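Local coordinates for protein minor fimbrium tip subunit Mfa3 (Porphyromonas gingivalis ATCC 33277, PDB 5NF4) that forms part of the tip of minor fimbriae, filamentous pili that mediate biofilm formation and adhesion to host cells and other oral bacteria, at residues A[328-333]-A[337-342]. Sequence-based numbering, arbitrary orientation.
Sequences YRIKTL and IEVKYS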
ATOM      1  N   TYR A 328     -16.496  -0.131  -2.767  1.00 40.06           N
ATOM      2  CA  TYR A 328     -17.748  -0.870  -2.825  1.00 38.88           C
ATOM      3  C   TYR A 328     -18.927   0.045  -2.575  1.00 38.62           C
ATOM      4  O   TYR A 328     -18.892   0.942  -1.716  1.00 36.52           O
ATOM      5  CB  TYR A 328     -17.733  -2.025  -1.800  1.00 37.08           C
ATOM      6  CG  TYR A 328     -16.700  -3.043  -2.183  1.00 36.71           C
ATOM      7  CD1 TYR A 328     -15.372  -2.875  -1.818  1.00 33.63           C
ATOM      8  CD2 TYR A 328     -17.032  -4.143  -2.970  1.00 36.69           C
ATOM      9  CE1 TYR A 328     -14.412  -3.788  -2.192  1.00 35.11           C
ATOM     10  CE2 TYR A 328     -16.067  -5.062  -3.359  1.00 33.79           C
ATOM     11  CZ  TYR A 328     -14.767  -4.883  -2.956  1.00 33.71           C
ATOM     12  OH  TYR A 328     -13.810  -5.778  -3.360  1.00 34.38           O
ATOM     13  N   ARG A 329     -19.961  -0.161  -3.385  1.00 37.81           N
ATOM     14  CA  ARG A 329     -21.224   0.535  -3.239  1.00 39.23           C
ATOM     15  C   ARG A 329     -22.238  -0.558  -2.970  1.00 41.64           C
ATOM     16  O   ARG A 329     -22.455  -1.438  -3.806  1.00 40.54           O
ATOM     17  CB  ARG A 329     -21.546   1.362  -4.501  1.00 42.22           C
ATOM     18  CG  ARG A 329     -20.400   2.324  -4.808  1.00 55.80           C
ATOM     19  CD  ARG A 329     -20.515   3.012  -6.131  1.00 68.27           C
ATOM     20  NE  ARG A 329     -20.356   2.147  -7.302  1.00 70.75           N
ATOM     21  CZ  ARG A 329     -19.215   1.598  -7.713  1.00 82.96           C
ATOM     22  NH1 ARG A 329     -18.087   1.743  -7.023  1.00 81.29           N
ATOM     23  NH2 ARG A 329     -19.217   0.862  -8.816  1.00 92.46           N
ATOM     24  N   ILE A 330     -22.817  -0.514  -1.775  1.00 40.11           N
ATOM     25  CA  ILE A 330     -23.693  -1.588  -1.294  1.00 44.01           C
ATOM     26  C   ILE A 330     -25.116  -1.132  -0.971  1.00 45.76           C
ATOM     27  O   ILE A 330     -25.324  -0.096  -0.336  1.00 46.02           O
ATOM     28  CB  ILE A 330     -23.093  -2.234  -0.038  1.00 40.79           C
ATOM     29  CG1 ILE A 330     -21.701  -2.776  -0.340  1.00 45.38           C
ATOM     30  CG2 ILE A 330     -24.046  -3.357   0.488  1.00 50.46           C
ATOM     31  CD1 ILE A 330     -20.975  -3.246   0.867  1.00 66.30           C
ATOM     32  N   LYS A 331     -26.096  -1.914  -1.436  1.00 42.49           N
ATOM     33  CA  LYS A 331     -27.508  -1.723  -1.085  1.00 48.82           C
ATOM     34  C   LYS A 331     -27.910  -2.847  -0.147  1.00 62.23           C
ATOM     35  O   LYS A 331     -27.779  -4.015  -0.498  1.00 52.70           O
ATOM     36  CB  LYS A 331     -28.419  -1.734  -2.318  1.00 54.52           C
ATOM     37  CG  LYS A 331     -28.176  -0.614  -3.307  1.00 58.08           C
ATOM     38  CD  LYS A 331     -29.108  -0.731  -4.507  1.00 59.72           C
ATOM     39  CE  LYS A 331     -28.820   0.333  -5.571  1.00 56.60           C
ATOM     40  NZ  LYS A 331     -29.816   0.274  -6.701  1.00 63.37           N
ATOM     41  N   THR A 332     -28.390  -2.488   1.040  1.00 59.78           N
ATOM     42  CA  THR A 332     -28.851  -3.459   2.032  1.00 65.05           C
ATOM     43  C   THR A 332     -30.364  -3.559   1.993  1.00 72.43           C
ATOM     44  O   THR A 332     -31.079  -2.660   2.437  1.00 76.44           O
ATOM     45  CB  THR A 332     -28.404  -3.078   3.439  1.00 75.17           C
ATOM     46  OG1 THR A 332     -27.031  -2.690   3.402  1.00 64.55           O
ATOM     47  CG2 THR A 332     -28.567  -4.242   4.381  1.00 83.96           C
ATOM     48  N   LEU A 333     -30.847  -4.653   1.423  1.00 61.64           N
ATOM     49  CA  LEU A 333     -32.272  -4.884   1.320  1.00 59.69           C
ATOM     50  C   LEU A 333     -32.642  -5.898   2.389  1.00 62.05           C
ATOM     51  O   LEU A 333     -31.754  -6.447   3.038  1.00 60.76           O
ATOM     52  CB  LEU A 333     -32.620  -5.352  -0.093  1.00 63.24           C
ATOM     53  CG  LEU A 333     -31.909  -4.503  -1.155  1.00 76.91           C
ATOM     54  CD1 LEU A 333     -32.217  -5.014  -2.543  1.00 83.31           C
ATOM     55  CD2 LEU A 333     -32.312  -3.030  -1.007  1.00 79.55           C
ATOM     56  N   ILE A 337     -28.182  -8.407  -0.243  1.00 49.38           N
ATOM     57  CA  ILE A 337     -27.414  -7.215  -0.574  1.00 47.41           C
ATOM     58  C   ILE A 337     -27.100  -7.192  -2.050  1.00 56.64           C
ATOM     59  O   ILE A 337     -27.123  -8.221  -2.730  1.00 50.92           O
ATOM     60  CB  ILE A 337     -26.109  -7.112   0.243  1.00 42.42           C
ATOM     61  CG1 ILE A 337     -25.144  -8.258  -0.101  1.00 42.90           C
ATOM     62  CG2 ILE A 337     -26.478  -7.074   1.730  1.00 44.40           C
ATOM     63  CD1 ILE A 337     -23.716  -8.087   0.431  1.00 48.18           C
ATOM     64  N   GLU A 338     -26.833  -5.990  -2.541  1.00 51.95           N
ATOM     65  CA  GLU A 338     -26.365  -5.805  -3.899  1.00 48.01           C
ATOM     66  C   GLU A 338     -25.044  -5.105  -3.762  1.00 48.92           C
ATOM     67  O   GLU A 338     -24.894  -4.250  -2.900  1.00 45.84           O
ATOM     68  CB  GLU A 338     -27.356  -4.990  -4.723  1.00 48.63           C
ATOM     69  CG  GLU A 338     -28.738  -5.590  -4.765  1.00 60.84           C
ATOM     70  CD  GLU A 338     -29.632  -4.843  -5.720  1.00 66.98           C
ATOM     71  OE1 GLU A 338     -29.222  -3.764  -6.191  1.00 80.16           O
ATOM     72  OE2 GLU A 338     -30.724  -5.346  -6.014  1.00 62.56           O
ATOM     73  N   VAL A 339     -24.079  -5.501  -4.574  1.00 44.96           N
ATOM     74  CA  VAL A 339     -22.741  -4.928  -4.487  1.00 43.84           C
ATOM     75  C   VAL A 339     -22.258  -4.489  -5.842  1.00 44.80           C
ATOM     76  O   VAL A 339     -22.275  -5.273  -6.781  1.00 45.91           O
ATOM     77  CB  VAL A 339     -21.726  -5.935  -3.912  1.00 43.82           C
ATOM     78  CG1 VAL A 339     -20.352  -5.274  -3.783  1.00 42.23           C
ATOM     79  CG2 VAL A 339     -22.173  -6.444  -2.579  1.00 48.02           C
ATOM     80  N   LYS A 340     -21.836  -3.230  -5.932  1.00 43.77           N
ATOM     81  CA  LYS A 340     -21.115  -2.719  -7.101  1.00 39.69           C
ATOM     82  C   LYS A 340     -19.705  -2.367  -6.663  1.00 40.93           C
ATOM     83  O   LYS A 340     -19.488  -1.989  -5.510  1.00 39.42           O
ATOM     84  CB  LYS A 340     -21.821  -1.503  -7.694  1.00 43.46           C
ATOM     85  CG  LYS A 340     -23.180  -1.799  -8.321  1.00 56.76           C
ATOM     86  CD  LYS A 340     -23.049  -2.780  -9.469  1.00 70.19           C
ATOM     87  CE  LYS A 340     -24.388  -3.123 -10.099  1.00 82.90           C
ATOM     88  NZ  LYS A 340     -24.852  -2.064 -11.029  1.00 83.14           N
ATOM     89  N   TYR A 341     -18.764  -2.488  -7.605  1.00 39.81           N
ATOM     90  CA  TYR A 341     -17.339  -2.484  -7.309  1.00 38.40           C
ATOM     91  C   TYR A 341     -16.548  -1.702  -8.331  1.00 39.72           C
ATOM     92  O   TYR A 341     -16.864  -1.702  -9.524  1.00 39.74           O
ATOM     93  CB  TYR A 341     -16.833  -3.918  -7.271  1.00 37.57           C
ATOM     94  CG  TYR A 341     -15.340  -4.152  -7.482  1.00 36.76           C
ATOM     95  CD1 TYR A 341     -14.466  -4.178  -6.408  1.00 35.84           C
ATOM     96  CD2 TYR A 341     -14.822  -4.395  -8.761  1.00 43.97           C
ATOM     97  CE1 TYR A 341     -13.093  -4.432  -6.601  1.00 35.35           C
ATOM     98  CE2 TYR A 341     -13.473  -4.646  -8.959  1.00 42.05           C
ATOM     99  CZ  TYR A 341     -12.617  -4.662  -7.878  1.00 35.89           C
ATOM    100  OH  TYR A 341     -11.274  -4.902  -8.039  1.00 36.63           O
ATOM    101  N   SER A 342     -15.502  -1.053  -7.848  1.00 38.33           N
ATOM    102  CA  SER A 342     -14.468  -0.515  -8.722  1.00 42.00           C
ATOM    103  C   SER A 342     -13.120  -0.537  -8.013  1.00 40.42           C
ATOM    104  O   SER A 342     -13.048  -0.562  -6.796  1.00 40.11           O
ATOM    105  CB  SER A 342     -14.835   0.898  -9.174  1.00 51.90           C
ATOM    106  OG  SER A 342     -15.007   1.758  -8.072  1.00 68.93           O
TER
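Tyr328 to Thr332 pair with Ile337 to Tyr341 across an antiparallel beta hairpin, the last two strands modelled in this fimbrillin-superfamily subunit, and the pairing illustrates how a two-faced ladder sorts side chains. Strand 324-332 also runs parallel to strand 180-205, bonding to it through the backbones of Tyr328, Ile330 and Thr332, whereas Arg329 and Lys331 turn their amides and carbonyls to the hairpin partner. Arg329 with Lys340 and Lys331 with Glu338 are hydrogen-bonded pairs, each joined in both directions. Arg329 N reaches Lys340 O at 2.8 Å, nearly straight. Glu338 N lies 3.0 Å from Lys331 O. Between them, Ile330 and Val339 make a non-hydrogen-bonded pair, where Ile330 CA approaches Glu338 O at 3.3 Å in a CA-H...O contact.

The face with Tyr328, Ile330, Thr332, Ile337, Val339 and Tyr341 is mostly apolar and turned into the protein, with Tyr341 partly exposed. Val339 CG1 meets the edge of the Tyr328 ring, 3.6 Å from CD2. The Tyr328 and Tyr341 side chains run side by side, their ring planes inclined at 50°, and Tyr341 CD1 lies 3.5 Å from Tyr328 CZ. The hydroxyls of Tyr328 and Tyr304 are hydrogen-bonded to each other, while His295 N bonds that of Tyr341, tying both ring ends to the surrounding fold. Ile330 and Ile337 both pack on Leu280 of strand 277-282.

The face with Arg329, Lys331, Glu338 and Lys340 is charged. Glu338 crosses the extended Lys331 chain: Glu338 OE1 lies 3.5 Å from Lys331 CD, and the lysine's NZ stays beyond salt-bridge range; Glu338 OE2 is salt-bridged to Lys336 in the turn. Arg329 bends at chi3 (-68°), bringing the rim of one guanidinium face over Lys340 C, and its NH1 reaches along the partner strand, two residues past Lys340, to Ser342 OG, a long 3.3 Å bond tilted from the guanidinium plane.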